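Endoglucanase E-5 (Thermobifida fusca, PDB 2CKR) hydrolyses internal beta-1,4-glucosidic linkages of cellulose, lichenin and cereal beta-D-glucans through this catalytic domain, a family 5 glycoside hydrolase. Local coordinates at residues 66-71 / 102-107; 85-90 / 124-129; 165-170 / 196-201; 202-207 / 228-233. The protein carries 1 engineered substitution. One frame throughout, in Å; residues are numbered along the deposited sequence. Where two conformers were deposited one is given.

Interaction 1: 66-71 / 102-107; sequences IQEDGY and ILTPGD
Gln-67 lays its side chain across the ring of Pro-105 at about a right angle, OE1 coming to 3.5 Å from Pro-105 CD while Gln-67 CB lies 3.6 Å from Thr-104 O. The bend at chi2 (71°) lays the amide alongside the ring, with OE1 its nearest atom. Between 66-71 and 102-107 themselves the polar links run through water. OE1 accepts from Asn-111 and from a water that also donates to Pro-105 O and accepts from Leu-103 N, at 3.0 Å; NE2 bonds to Glu-72. Both segments are loops that follow barrel strands, 59-65 and 95-101, on the C-terminal side of a TIM barrel, the side that carries the active site in this fold. Leu-103 accordingly touches Glu-139, the probable proton donor. In 66-71 the chain reverses in a type I' turn from Gln-67 to Gly-70, closed by Gly-70 N to Gln-67 O at 3.1 Å. Glu-68, extended beyond CG, reaches across so that OE2 stands 4.0 Å from Leu-103 CD2. Two waters donate to this one oxygen: the first accepts from Thr-104 N, the second donates to Thr-104 OG1 at 2.8 Å. Deeper in, Ile-66 and Ile-102 lie side by side pointing the same way, CG1 of Ile-66 4.0 Å from CG2 of Ile-102.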
loop_
_atom_site.group_PDB
_atom_site.type_symbol
_atom_site.label_atom_id
_atom_site.label_comp_id
_atom_site.label_asym_id
_atom_site.label_seq_id
_atom_site.Cartn_x
_atom_site.Cartn_y
_atom_site.Cartn_z
ATOM N N ILE A 66 13.355 -0.495 5.219
ATOM C CA ILE A 66 14.610 -1.225 5.029
ATOM C C ILE A 66 15.727 -0.547 5.817
ATOM O O ILE A 66 16.408 -1.187 6.613
ATOM C CB ILE A 66 14.978 -1.335 3.527
ATOM C CG1 ILE A 66 13.751 -1.747 2.689
ATOM C CG2 ILE A 66 16.136 -2.317 3.340
ATOM C CD1 ILE A 66 13.053 -3.016 3.174
ATOM N N GLN A 67 15.884 0.750 5.608
ATOM C CA GLN A 67 16.751 1.569 6.431
ATOM C C GLN A 67 15.915 2.068 7.623
ATOM O O GLN A 67 14.856 1.500 7.902
ATOM C CB GLN A 67 17.321 2.709 5.590
ATOM C CG GLN A 67 18.509 2.274 4.738
ATOM C CD GLN A 67 18.128 1.368 3.577
ATOM O OE1 GLN A 67 17.297 1.730 2.753
ATOM N NE2 GLN A 67 18.755 0.194 3.500
ATOM N N GLU A 68 16.395 3.090 8.335
ATOM C CA GLU A 68 15.652 3.695 9.452
ATOM C C GLU A 68 15.326 2.628 10.510
ATOM O O GLU A 68 14.207 2.548 11.020
ATOM C CB GLU A 68 14.409 4.456 8.950
ATOM C CG GLU A 68 14.753 5.448 7.824
ATOM C CD GLU A 68 13.626 6.393 7.398
ATOM O OE1 GLU A 68 12.896 6.937 8.270
ATOM O OE2 GLU A 68 13.496 6.640 6.171
ATOM N N ASP A 69 16.338 1.819 10.824
ATOM C CA ASP A 69 16.277 0.739 11.817
ATOM C C ASP A 69 15.341 -0.420 11.455
ATOM O O ASP A 69 14.937 -1.194 12.322
ATOM C CB ASP A 69 15.938 1.286 13.210
ATOM C CG ASP A 69 16.911 2.362 13.657
ATOM O OD1 ASP A 69 16.459 3.485 13.973
ATOM O OD2 ASP A 69 18.146 2.170 13.715
ATOM N N GLY A 70 15.045 -0.556 10.166
ATOM C CA GLY A 70 14.204 -1.625 9.674
ATOM C C GLY A 70 14.961 -2.888 9.300
ATOM O O GLY A 70 15.877 -3.325 10.009
ATOM N N TYR A 71 14.549 -3.481 8.180
ATOM C CA TYR A 71 14.994 -4.793 7.721
ATOM C C TYR A 71 16.510 -5.004 7.782
ATOM O O TYR A 71 16.956 -6.061 8.236
ATOM C CB TYR A 71 14.482 -5.036 6.290
ATOM C CG TYR A 71 14.939 -6.330 5.638
ATOM C CD1 TYR A 71 14.173 -7.489 5.709
ATOM C CD2 TYR A 71 16.126 -6.385 4.936
ATOM C CE1 TYR A 71 14.587 -8.672 5.102
ATOM C CE2 TYR A 71 16.556 -7.576 4.332
ATOM C CZ TYR A 71 15.786 -8.706 4.413
ATOM O OH TYR A 71 16.236 -9.872 3.797
ATOM N N ILE A 102 11.126 1.385 0.838
ATOM C CA ILE A 102 12.274 2.257 0.606
ATOM C C ILE A 102 11.809 3.703 0.571
ATOM O O ILE A 102 10.681 3.983 0.151
ATOM C CB ILE A 102 12.982 1.895 -0.715
ATOM C CG1 ILE A 102 12.054 2.085 -1.925
ATOM C CG2 ILE A 102 13.484 0.468 -0.666
ATOM C CD1 ILE A 102 12.417 3.256 -2.794
ATOM N N LEU A 103 12.676 4.611 1.016
ATOM C CA LEU A 103 12.374 6.035 1.056
ATOM C C LEU A 103 13.673 6.848 0.971
ATOM O O LEU A 103 13.832 7.704 0.092
ATOM C CB LEU A 103 11.623 6.367 2.356
ATOM C CG LEU A 103 11.317 7.834 2.651
ATOM C CD1 LEU A 103 10.634 8.516 1.456
ATOM C CD2 LEU A 103 10.465 7.956 3.905
ATOM N N THR A 104 14.587 6.570 1.906
ATOM C CA THR A 104 15.929 7.166 1.932
ATOM C C THR A 104 16.957 6.092 2.307
ATOM O O THR A 104 16.920 5.599 3.444
ATOM C CB THR A 104 15.995 8.316 2.983
ATOM O OG1 THR A 104 14.893 9.217 2.804
ATOM C CG2 THR A 104 17.230 9.182 2.767
ATOM N N PRO A 105 17.874 5.715 1.406
ATOM C CA PRO A 105 18.003 6.254 0.037
ATOM C C PRO A 105 16.811 5.968 -0.880
ATOM O O PRO A 105 16.121 4.962 -0.704
ATOM C CB PRO A 105 19.237 5.528 -0.515
ATOM C CG PRO A 105 19.959 4.983 0.673
ATOM C CD PRO A 105 18.905 4.701 1.695
ATOM N N GLY A 106 16.616 6.841 -1.862
ATOM C CA GLY A 106 15.444 6.825 -2.719
ATOM C C GLY A 106 15.600 6.089 -4.039
ATOM O O GLY A 106 14.610 5.912 -4.746
ATOM N N ASP A 107 16.823 5.669 -4.371
ATOM C CA ASP A 107 17.070 4.817 -5.538
ATOM C C ASP A 107 16.798 3.379 -5.125
ATOM O O ASP A 107 17.508 2.857 -4.267
ATOM C CB ASP A 107 18.524 4.944 -6.000
ATOM C CG ASP A 107 18.827 4.116 -7.256
ATOM O OD1 ASP A 107 17.991 3.261 -7.659
ATOM O OD2 ASP A 107 19.888 4.257 -7.909
HETATM O O HOH W 1 15.288 3.283 1.393
HETATM O O HOH W 2 14.419 5.026 4.461
HETATM O O HOH W 3 13.459 9.114 5.159
#

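Interaction 2: 85-90 / 124-129; sequences LIDMAT and QRHASK. With ZN (zinc ion), chain G.
Ile-86 sets CG2 squarely over the His-126 ring, 3.7 Å from its centroid and 10° off the normal, a CH-pi contact. With CG1 beside the backbone N (chi1 -71°), CG2 falls anti to that nitrogen and over the ring, while CD1, on the other branch, comes within 3.7 Å of His-126 NE2. The opposite face of the ring is met by Arg-125 CG, offset toward the rim. One residue on, Asp-87 points OD1 at Lys-129 NZ in a 2.9 Å salt bridge, met nearly along the C-O axis. Thr-90, in the last turn of helix 75-90, rests OG1 3.5 Å from Lys-129 CE; that hydroxyl also donates to Ile-86 O from above the carbonyl plane, and pairs with Asn-131. The contact joins two neighbouring outer helices of the TIM barrel at their C-terminal ends, where the type I turn His-126 to Lys-129 also presents Ala-127 O to a zinc ion at 2.4 Å. Lys-129 bends at chi4 (68°), bringing NZ into the His-126 plane to donate to ND1 at 2.9 Å. With an alanine at His-126, Lys-129 NZ would probably lose one acceptor and Ile-86 CG2 the ring beneath it. Two acceptors thus grip one ammonium, which would leave ND1 probably without a proton.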
loop_
_atom_site.group_PDB
_atom_site.type_symbol
_atom_site.label_atom_id
_atom_site.label_comp_id
_atom_site.label_asym_id
_atom_site.label_seq_id
_atom_site.Cartn_x
_atom_site.Cartn_y
_atom_site.Cartn_z
ATOM N N LEU A 85 2.683 -12.094 9.980
ATOM C CA LEU A 85 1.647 -11.103 9.699
ATOM C C LEU A 85 0.862 -11.459 8.446
ATOM O O LEU A 85 -0.331 -11.215 8.375
ATOM C CB LEU A 85 2.255 -9.684 9.583
ATOM C CG LEU A 85 2.746 -9.011 10.875
ATOM C CD1 LEU A 85 3.591 -7.775 10.559
ATOM C CD2 LEU A 85 1.591 -8.622 11.789
ATOM N N ILE A 86 1.519 -12.046 7.451
ATOM C CA ILE A 86 0.824 -12.485 6.245
ATOM C C ILE A 86 -0.190 -13.578 6.636
ATOM O O ILE A 86 -1.340 -13.544 6.205
ATOM C CB ILE A 86 1.834 -12.991 5.203
ATOM C CG1 ILE A 86 2.636 -11.812 4.620
ATOM C CG2 ILE A 86 1.128 -13.799 4.085
ATOM C CD1 ILE A 86 3.960 -12.229 4.002
ATOM N N ASP A 87 0.243 -14.530 7.462
ATOM C CA ASP A 87 -0.649 -15.596 7.949
ATOM C C ASP A 87 -1.817 -15.063 8.788
ATOM O O ASP A 87 -2.941 -15.550 8.673
ATOM C CB ASP A 87 0.131 -16.647 8.756
ATOM C CG ASP A 87 0.997 -17.548 7.874
ATOM O OD1 ASP A 87 0.778 -17.584 6.641
ATOM O OD2 ASP A 87 1.927 -18.263 8.324
ATOM N N MET A 88 -1.548 -14.060 9.620
ATOM C CA MET A 88 -2.578 -13.453 10.470
ATOM C C MET A 88 -3.631 -12.728 9.641
ATOM O O MET A 88 -4.825 -12.839 9.903
ATOM C CB MET A 88 -1.955 -12.486 11.478
ATOM C CG MET A 88 -1.239 -13.175 12.611
ATOM S SD MET A 88 -0.488 -11.974 13.726
ATOM C CE MET A 88 -1.897 -11.630 14.814
ATOM N N ALA A 89 -3.187 -11.982 8.639
ATOM C CA ALA A 89 -4.105 -11.280 7.756
ATOM C C ALA A 89 -4.964 -12.274 6.988
ATOM O O ALA A 89 -6.178 -12.098 6.873
ATOM C CB ALA A 89 -3.340 -10.413 6.814
ATOM N N THR A 90 -4.337 -13.334 6.487
ATOM C CA THR A 90 -5.048 -14.390 5.780
ATOM C C THR A 90 -6.114 -15.055 6.664
ATOM O O THR A 90 -7.226 -15.331 6.207
ATOM C CB THR A 90 -4.048 -15.435 5.264
ATOM O OG1 THR A 90 -3.076 -14.805 4.415
ATOM C CG2 THR A 90 -4.750 -16.474 4.365
ATOM N N GLN A 124 8.164 -17.954 -2.226
ATOM C CA GLN A 124 8.192 -19.416 -2.131
ATOM C C GLN A 124 7.241 -19.888 -1.030
ATOM O O GLN A 124 6.423 -20.794 -1.245
ATOM C CB GLN A 124 9.614 -19.938 -1.885
ATOM C CG GLN A 124 9.760 -21.455 -2.042
ATOM C CD GLN A 124 9.369 -22.251 -0.797
ATOM O OE1 GLN A 124 9.433 -21.749 0.333
ATOM N NE2 GLN A 124 8.960 -23.500 -1.005
ATOM N N ARG A 125 7.332 -19.254 0.134
ATOM C CA ARG A 125 6.515 -19.632 1.284
ATOM C C ARG A 125 5.020 -19.472 1.035
ATOM O O ARG A 125 4.235 -20.333 1.456
ATOM C CB ARG A 125 6.902 -18.801 2.509
ATOM C CG ARG A 125 6.214 -19.227 3.815
ATOM C CD ARG A 125 6.723 -20.542 4.386
ATOM N NE ARG A 125 7.996 -20.392 5.101
ATOM C CZ ARG A 125 8.128 -19.958 6.363
ATOM N NH1 ARG A 125 7.071 -19.599 7.092
ATOM N NH2 ARG A 125 9.338 -19.862 6.896
ATOM N N HIS A 126 4.635 -18.388 0.364
ATOM C CA HIS A 126 3.222 -18.008 0.230
ATOM C C HIS A 126 2.668 -18.190 -1.178
ATOM O O HIS A 126 1.606 -17.671 -1.496
ATOM C CB HIS A 126 3.032 -16.562 0.719
ATOM C CG HIS A 126 3.465 -16.375 2.134
ATOM N ND1 HIS A 126 2.844 -17.021 3.181
ATOM C CD2 HIS A 126 4.493 -15.678 2.675
ATOM C CE1 HIS A 126 3.462 -16.717 4.310
ATOM N NE2 HIS A 126 4.470 -15.909 4.031
ATOM N N ALA A 127 3.364 -18.971 -1.999
ATOM C CA ALA A 127 2.963 -19.204 -3.396
ATOM C C ALA A 127 1.536 -19.741 -3.572
ATOM O O ALA A 127 0.860 -19.384 -4.524
ATOM C CB ALA A 127 3.957 -20.149 -4.076
ATOM N N SER A 128 1.090 -20.605 -2.669
ATOM C CA SER A 128 -0.252 -21.201 -2.757
ATOM C C SER A 128 -1.400 -20.244 -2.357
ATOM O O SER A 128 -2.570 -20.503 -2.662
ATOM C CB SER A 128 -0.309 -22.460 -1.900
ATOM O OG SER A 128 -0.124 -22.139 -0.531
ATOM N N LYS A 129 -1.077 -19.167 -1.650
ATOM C CA LYS A 129 -2.069 -18.157 -1.285
ATOM C C LYS A 129 -2.510 -17.378 -2.529
ATOM O O LYS A 129 -1.724 -17.204 -3.459
ATOM C CB LYS A 129 -1.498 -17.193 -0.244
ATOM C CG LYS A 129 -1.190 -17.833 1.119
ATOM C CD LYS A 129 -0.867 -16.778 2.176
ATOM C CE LYS A 129 -0.821 -17.343 3.593
ATOM N NZ LYS A 129 0.326 -18.258 3.828
HETATM ZN ZN ZN G . 0.269 -17.901 -6.322
HETATM O O HOH W 4 -1.714 -18.863 -6.507
#

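Interaction 3: 165-170 / 196-201; sequences DSVIIV and ASNIMY. With ZN (zinc ion), chain G.
Parallel pairing of neighbouring strands in the eight-stranded TIM barrel is the basis of this contact: 168-170 runs beside 199-201, their directions 32° apart. Ile-168, Ile-169 and Val-170 bridge to Ile-199, Met-200 and Tyr-201 respectively. Three backbone bonds zip the pair, none with an N-H...O angle below 161°. Ile-168 N donates to Asn-198 O at 3.2 Å. Beyond it, Met-200 N reaches Ile-168 O at 2.9 Å, and Val-170 N reaches Met-200 O, also at 2.9 Å. One face of the sheet is shared by Ile-168, Val-170, Ile-199 and Tyr-201, and there helix 145-162 covers Ile-168 and Ile-199. In the conformer given, Ile-199 CG2 meets Val-170 CG2 at 3.8 Å and lies over one face of the Tyr-201 ring, offset toward its rim. On the other face, Met-200 CG lies 3.9 Å from Val-167 CG1. Ahead of the strands, Asn-198 crosses Val-167 at about a right angle, OD1 standing 3.6 Å from Val-167 CG2; OD1 also accepts from Val-13 N, which ties this entrance to strand 12-14. At this same end Asp-165 turns CG between its backbone N and carbonyl carbon (chi1 43°) and binds zinc through OD1 at 2.2 Å, with Asp-163 and Ala-127 O completing the protein ligands. Its OD2 takes a bond from the zinc-bound water and a salt bridge from Lys-10. The carboxylate is therefore shared out, one oxygen on the metal and the other on water and lysine, which would be expected to steady its rotation and to favour the ionised form.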
loop_
_atom_site.group_PDB
_atom_site.type_symbol
_atom_site.label_atom_id
_atom_site.label_comp_id
_atom_site.label_asym_id
_atom_site.label_seq_id
_atom_site.Cartn_x
_atom_site.Cartn_y
_atom_site.Cartn_z
ATOM N N ASP A 165 1.400 -16.124 -10.435
ATOM C CA ASP A 165 0.088 -15.489 -10.598
ATOM C C ASP A 165 -0.159 -14.247 -9.728
ATOM O O ASP A 165 -1.212 -13.632 -9.817
ATOM C CB ASP A 165 -1.063 -16.502 -10.416
ATOM C CG ASP A 165 -0.868 -17.443 -9.243
ATOM O OD1 ASP A 165 -0.132 -17.107 -8.290
ATOM O OD2 ASP A 165 -1.429 -18.565 -9.195
ATOM N N SER A 166 0.817 -13.856 -8.927
ATOM C CA SER A 166 0.600 -12.760 -7.985
ATOM C C SER A 166 0.700 -11.399 -8.671
ATOM O O SER A 166 1.442 -11.221 -9.641
ATOM C CB SER A 166 1.596 -12.838 -6.845
ATOM O OG SER A 166 2.896 -12.553 -7.316
ATOM N N VAL A 167 -0.097 -10.460 -8.182
ATOM C CA VAL A 167 -0.068 -9.089 -8.653
ATOM C C VAL A 167 1.100 -8.347 -8.008
ATOM O O VAL A 167 1.339 -8.476 -6.805
ATOM C CB VAL A 167 -1.399 -8.374 -8.293
ATOM C CG1 VAL A 167 -1.349 -6.888 -8.651
ATOM C CG2 VAL A 167 -2.568 -9.065 -8.968
ATOM N N ILE A 168 1.833 -7.588 -8.818
ATOM C CA ILE A 168 2.948 -6.781 -8.333
ATOM C C ILE A 168 2.645 -5.295 -8.552
ATOM O O ILE A 168 2.180 -4.915 -9.631
ATOM C CB ILE A 168 4.251 -7.202 -9.045
ATOM C CG1 ILE A 168 4.581 -8.663 -8.702
ATOM C CG2 ILE A 168 5.408 -6.300 -8.637
ATOM C CD1 ILE A 168 5.719 -9.263 -9.531
ATOM N N ILE A 169 2.907 -4.483 -7.528
ATOM C CA ILE A 169 2.719 -3.036 -7.573
ATOM C C ILE A 169 4.078 -2.352 -7.640
ATOM O O ILE A 169 4.960 -2.631 -6.830
ATOM C CB ILE A 169 1.945 -2.527 -6.342
ATOM C CG1 ILE A 169 0.595 -3.246 -6.235
ATOM C CG2 ILE A 169 1.769 -0.999 -6.430
ATOM C CD1 ILE A 169 -0.140 -2.997 -4.919
ATOM N N VAL A 170 4.228 -1.451 -8.602
ATOM C CA VAL A 170 5.499 -0.803 -8.881
ATOM C C VAL A 170 5.418 0.672 -8.529
ATOM O O VAL A 170 4.520 1.368 -8.984
ATOM C CB VAL A 170 5.857 -0.931 -10.363
ATOM C CG1 VAL A 170 7.157 -0.174 -10.682
ATOM C CG2 VAL A 170 5.955 -2.401 -10.762
ATOM N N ALA A 196 5.886 -6.507 -18.159
ATOM C CA ALA A 196 5.289 -7.621 -17.445
ATOM C C ALA A 196 3.817 -7.326 -17.348
ATOM O O ALA A 196 3.405 -6.174 -17.485
ATOM C CB ALA A 196 5.884 -7.752 -16.068
ATOM N N SER A 197 3.019 -8.352 -17.108
ATOM C CA SER A 197 1.610 -8.130 -16.893
ATOM C C SER A 197 1.215 -8.505 -15.490
ATOM O O SER A 197 2.051 -8.899 -14.679
ATOM C CB SER A 197 0.803 -8.864 -17.932
ATOM O OG SER A 197 0.979 -8.186 -19.160
ATOM N N ASN A 198 -0.053 -8.302 -15.185
ATOM C CA ASN A 198 -0.520 -8.397 -13.824
ATOM C C ASN A 198 0.272 -7.427 -12.917
ATOM O O ASN A 198 0.663 -7.775 -11.806
ATOM C CB ASN A 198 -0.406 -9.851 -13.357
ATOM C CG ASN A 198 -1.589 -10.297 -12.548
ATOM O OD1 ASN A 198 -2.651 -9.670 -12.563
ATOM N ND2 ASN A 198 -1.423 -11.401 -11.842
ATOM N N ILE A 199 0.507 -6.219 -13.440
ATOM C CA ILE A 199 1.234 -5.132 -12.768
ATOM C C ILE A 199 0.270 -3.967 -12.493
ATOM O O ILE A 199 -0.611 -3.687 -13.313
ATOM C CB ILE A 199 2.398 -4.609 -13.678
ATOM C CG1 ILE A 199 3.400 -5.721 -14.013
ATOM C CG2 ILE A 199 3.115 -3.406 -13.042
ATOM C CD1 ILE A 199 4.158 -6.275 -12.819
ATOM N N MET A 200 0.436 -3.301 -11.347
ATOM C CA MET A 200 -0.225 -2.030 -11.062
ATOM C C MET A 200 0.851 -1.007 -10.710
ATOM O O MET A 200 1.972 -1.362 -10.345
ATOM C CB MET A 200 -1.213 -2.168 -9.897
ATOM C CG MET A 200 -2.179 -3.306 -10.066
ATOM S SD MET A 200 -3.398 -3.357 -8.758
ATOM C CE MET A 200 -4.503 -2.146 -9.281
ATOM N N TYR A 201 0.523 0.268 -10.843
ATOM C CA TYR A 201 1.453 1.340 -10.529
ATOM C C TYR A 201 0.931 2.120 -9.328
ATOM O O TYR A 201 -0.276 2.362 -9.215
ATOM C CB TYR A 201 1.634 2.255 -11.743
ATOM C CG TYR A 201 2.244 1.545 -12.923
ATOM C CD1 TYR A 201 1.454 0.813 -13.814
ATOM C CD2 TYR A 201 3.620 1.566 -13.129
ATOM C CE1 TYR A 201 2.029 0.144 -14.898
ATOM C CE2 TYR A 201 4.192 0.904 -14.194
ATOM C CZ TYR A 201 3.399 0.210 -15.081
ATOM O OH TYR A 201 3.997 -0.443 -16.140
HETATM ZN ZN ZN G . 0.269 -17.901 -6.322
HETATM O O HOH W 4 -1.714 -18.863 -6.507
#

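Interaction 4: 202-207 / 228-233; sequences AFHFYA and FVTQFG. Engineered in segment 228-233: Gln-231 (natural residue Glu).
The His-204 ring carries Gln-231 CB over the centre of one face, 3.4 Å from the centroid and 6° off the normal. At its edge NE2 donates to Thr-230 OG1 at 2.8 Å, bent to 142°, while ND1 on the other flank bonds to Glu-139, the probable proton donor. The Phe-205 ring takes Phe-232 CB over its centre at 3.7 Å; the two phenyl rings are nearly parallel but slid so far that they barely overlap. Tyr-206 meets the engineered Gln-231, which replaces the natural glutamate, probably the nucleophile: its extended chain carries the amide out so that NE2 donates to Tyr-206 OH at 2.7 Å, with the hydroxyl in the amide plane and the ring turned 80° from it. Gln-231 OE1 bonds to Arg-61. These parallel neighbours are linked by helix 212-224 in a beta-alpha-beta unit of the TIM barrel. Backbone bonds include Phe-203 N to Phe-228 O at 3.2 Å and Gly-233 N to Phe-205 O at 3.0 Å. With a leucine in place of His-204, Thr-230 OG1 would probably lose its donor and Glu-139 its hydrogen bond to ND1. Phe-203 O, buried beside Val-229 CG1 at 3.4 Å, finds no hydrogen-bond partner.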
loop_
_atom_site.group_PDB
_atom_site.type_symbol
_atom_site.label_atom_id
_atom_site.label_comp_id
_atom_site.label_asym_id
_atom_site.label_seq_id
_atom_site.Cartn_x
_atom_site.Cartn_y
_atom_site.Cartn_z
ATOM N N ALA A 202 1.828 2.469 -8.411
ATOM C CA ALA A 202 1.437 3.160 -7.185
ATOM C C ALA A 202 1.286 4.668 -7.345
ATOM O O ALA A 202 2.084 5.320 -8.031
ATOM C CB ALA A 202 2.426 2.862 -6.082
ATOM N N PHE A 203 0.280 5.217 -6.658
ATOM C CA PHE A 203 0.116 6.651 -6.481
ATOM C C PHE A 203 -0.128 6.980 -5.002
ATOM O O PHE A 203 -0.916 6.319 -4.317
ATOM C CB PHE A 203 -1.032 7.168 -7.344
ATOM C CG PHE A 203 -1.221 8.663 -7.278
ATOM C CD1 PHE A 203 -0.215 9.524 -7.710
ATOM C CD2 PHE A 203 -2.395 9.207 -6.766
ATOM C CE1 PHE A 203 -0.398 10.906 -7.659
ATOM C CE2 PHE A 203 -2.577 10.568 -6.709
ATOM C CZ PHE A 203 -1.573 11.426 -7.166
ATOM N N HIS A 204 0.609 7.972 -4.517
ATOM C CA HIS A 204 0.516 8.471 -3.157
ATOM C C HIS A 204 0.139 9.955 -3.154
ATOM O O HIS A 204 0.675 10.739 -3.952
ATOM C CB HIS A 204 1.867 8.341 -2.453
ATOM C CG HIS A 204 2.334 6.933 -2.253
ATOM N ND1 HIS A 204 3.421 6.631 -1.464
ATOM C CD2 HIS A 204 1.863 5.751 -2.710
ATOM C CE1 HIS A 204 3.603 5.327 -1.446
ATOM N NE2 HIS A 204 2.679 4.768 -2.200
ATOM N N PHE A 205 -0.752 10.349 -2.250
ATOM C CA PHE A 205 -1.110 11.761 -2.097
ATOM C C PHE A 205 -1.493 12.104 -0.669
ATOM O O PHE A 205 -1.924 11.241 0.090
ATOM C CB PHE A 205 -2.256 12.138 -3.045
ATOM C CG PHE A 205 -3.567 11.480 -2.709
ATOM C CD1 PHE A 205 -4.454 12.081 -1.816
ATOM C CD2 PHE A 205 -3.908 10.253 -3.265
ATOM C CE1 PHE A 205 -5.658 11.462 -1.490
ATOM C CE2 PHE A 205 -5.117 9.646 -2.961
ATOM C CZ PHE A 205 -5.990 10.251 -2.070
ATOM N N TYR A 206 -1.391 13.390 -0.345
ATOM C CA TYR A 206 -1.782 13.932 0.945
ATOM C C TYR A 206 -2.670 15.139 0.648
ATOM O O TYR A 206 -2.196 16.145 0.139
ATOM C CB TYR A 206 -0.543 14.285 1.770
ATOM C CG TYR A 206 0.281 13.053 2.101
ATOM C CD1 TYR A 206 0.075 12.349 3.285
ATOM C CD2 TYR A 206 1.227 12.564 1.203
ATOM C CE1 TYR A 206 0.812 11.198 3.579
ATOM C CE2 TYR A 206 1.964 11.414 1.480
ATOM C CZ TYR A 206 1.755 10.738 2.673
ATOM O OH TYR A 206 2.494 9.608 2.965
ATOM N N ALA A 207 -3.957 15.009 0.958
ATOM C CA ALA A 207 -4.982 15.885 0.399
ATOM C C ALA A 207 -4.836 17.370 0.760
ATOM O O ALA A 207 -5.239 18.232 -0.030
ATOM C CB ALA A 207 -6.364 15.373 0.788
ATOM N N PHE A 228 -3.004 1.635 -8.046
ATOM C CA PHE A 228 -3.409 1.384 -6.668
ATOM C C PHE A 228 -2.813 2.473 -5.790
ATOM O O PHE A 228 -1.620 2.784 -5.890
ATOM C CB PHE A 228 -2.946 -0.001 -6.183
ATOM C CG PHE A 228 -3.686 -0.485 -4.959
ATOM C CD1 PHE A 228 -4.738 -1.381 -5.084
ATOM C CD2 PHE A 228 -3.345 -0.026 -3.692
ATOM C CE1 PHE A 228 -5.448 -1.811 -3.958
ATOM C CE2 PHE A 228 -4.054 -0.448 -2.561
ATOM C CZ PHE A 228 -5.108 -1.345 -2.707
ATOM N N VAL A 229 -3.637 3.051 -4.927
ATOM C CA VAL A 229 -3.178 4.108 -4.039
ATOM C C VAL A 229 -2.709 3.418 -2.766
ATOM O O VAL A 229 -3.502 3.146 -1.869
ATOM C CB VAL A 229 -4.296 5.150 -3.812
ATOM C CG1 VAL A 229 -3.911 6.190 -2.756
ATOM C CG2 VAL A 229 -4.636 5.821 -5.156
ATOM N N THR A 230 -1.428 3.073 -2.721
ATOM C CA THR A 230 -0.918 2.285 -1.596
ATOM C C THR A 230 -0.667 3.131 -0.362
ATOM O O THR A 230 -0.465 2.591 0.722
ATOM C CB THR A 230 0.368 1.524 -1.970
ATOM O OG1 THR A 230 1.301 2.412 -2.578
ATOM C CG2 THR A 230 0.109 0.463 -3.036
ATOM N N GLN A 231 -0.656 4.449 -0.514
ATOM C CA GLN A 231 -0.457 5.333 0.629
ATOM C C GLN A 231 -1.104 6.690 0.398
ATOM O O GLN A 231 -0.789 7.371 -0.570
ATOM C CB GLN A 231 1.049 5.517 0.885
ATOM C CG GLN A 231 1.389 5.870 2.299
ATOM C CD GLN A 231 2.885 5.865 2.567
ATOM O OE1 GLN A 231 3.540 4.832 2.446
ATOM N NE2 GLN A 231 3.425 7.023 2.962
ATOM N N PHE A 232 -2.022 7.077 1.273
ATOM C CA PHE A 232 -2.579 8.423 1.206
ATOM C C PHE A 232 -2.991 8.933 2.564
ATOM O O PHE A 232 -3.246 8.158 3.481
ATOM C CB PHE A 232 -3.751 8.502 0.220
ATOM C CG PHE A 232 -5.080 8.083 0.804
ATOM C CD1 PHE A 232 -5.454 6.758 0.792
ATOM C CD2 PHE A 232 -5.937 9.014 1.373
ATOM C CE1 PHE A 232 -6.658 6.372 1.323
ATOM C CE2 PHE A 232 -7.155 8.621 1.916
ATOM C CZ PHE A 232 -7.516 7.302 1.876
ATOM N N GLY A 233 -3.021 10.253 2.698
ATOM C CA GLY A 233 -3.512 10.886 3.910
ATOM C C GLY A 233 -4.436 12.036 3.568
ATOM O O GLY A 233 -4.540 12.438 2.404
#

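From the N terminus, segment 66-71 follows strand 59-65, and the next helix ends with 85-90; 102-107 then closes interaction 1, and 124-129 closes interaction 2, so the two cross along the chain. Their centres nevertheless lie about 24 Å apart, one joining loops after barrel strands, the other the far ends of the following helices. Interactions 3 and 4 come later in series, each closing a loop between adjacent strands. They share strand 199-206 and touch directly: Val-170 O lies 3.0 Å from Ala-202 N, probably a hydrogen bond, and Ile-169 CD1 packs on Thr-230 CG2. One zinc ion connects interactions 2 and 3 through Ala-127 and Asp-165.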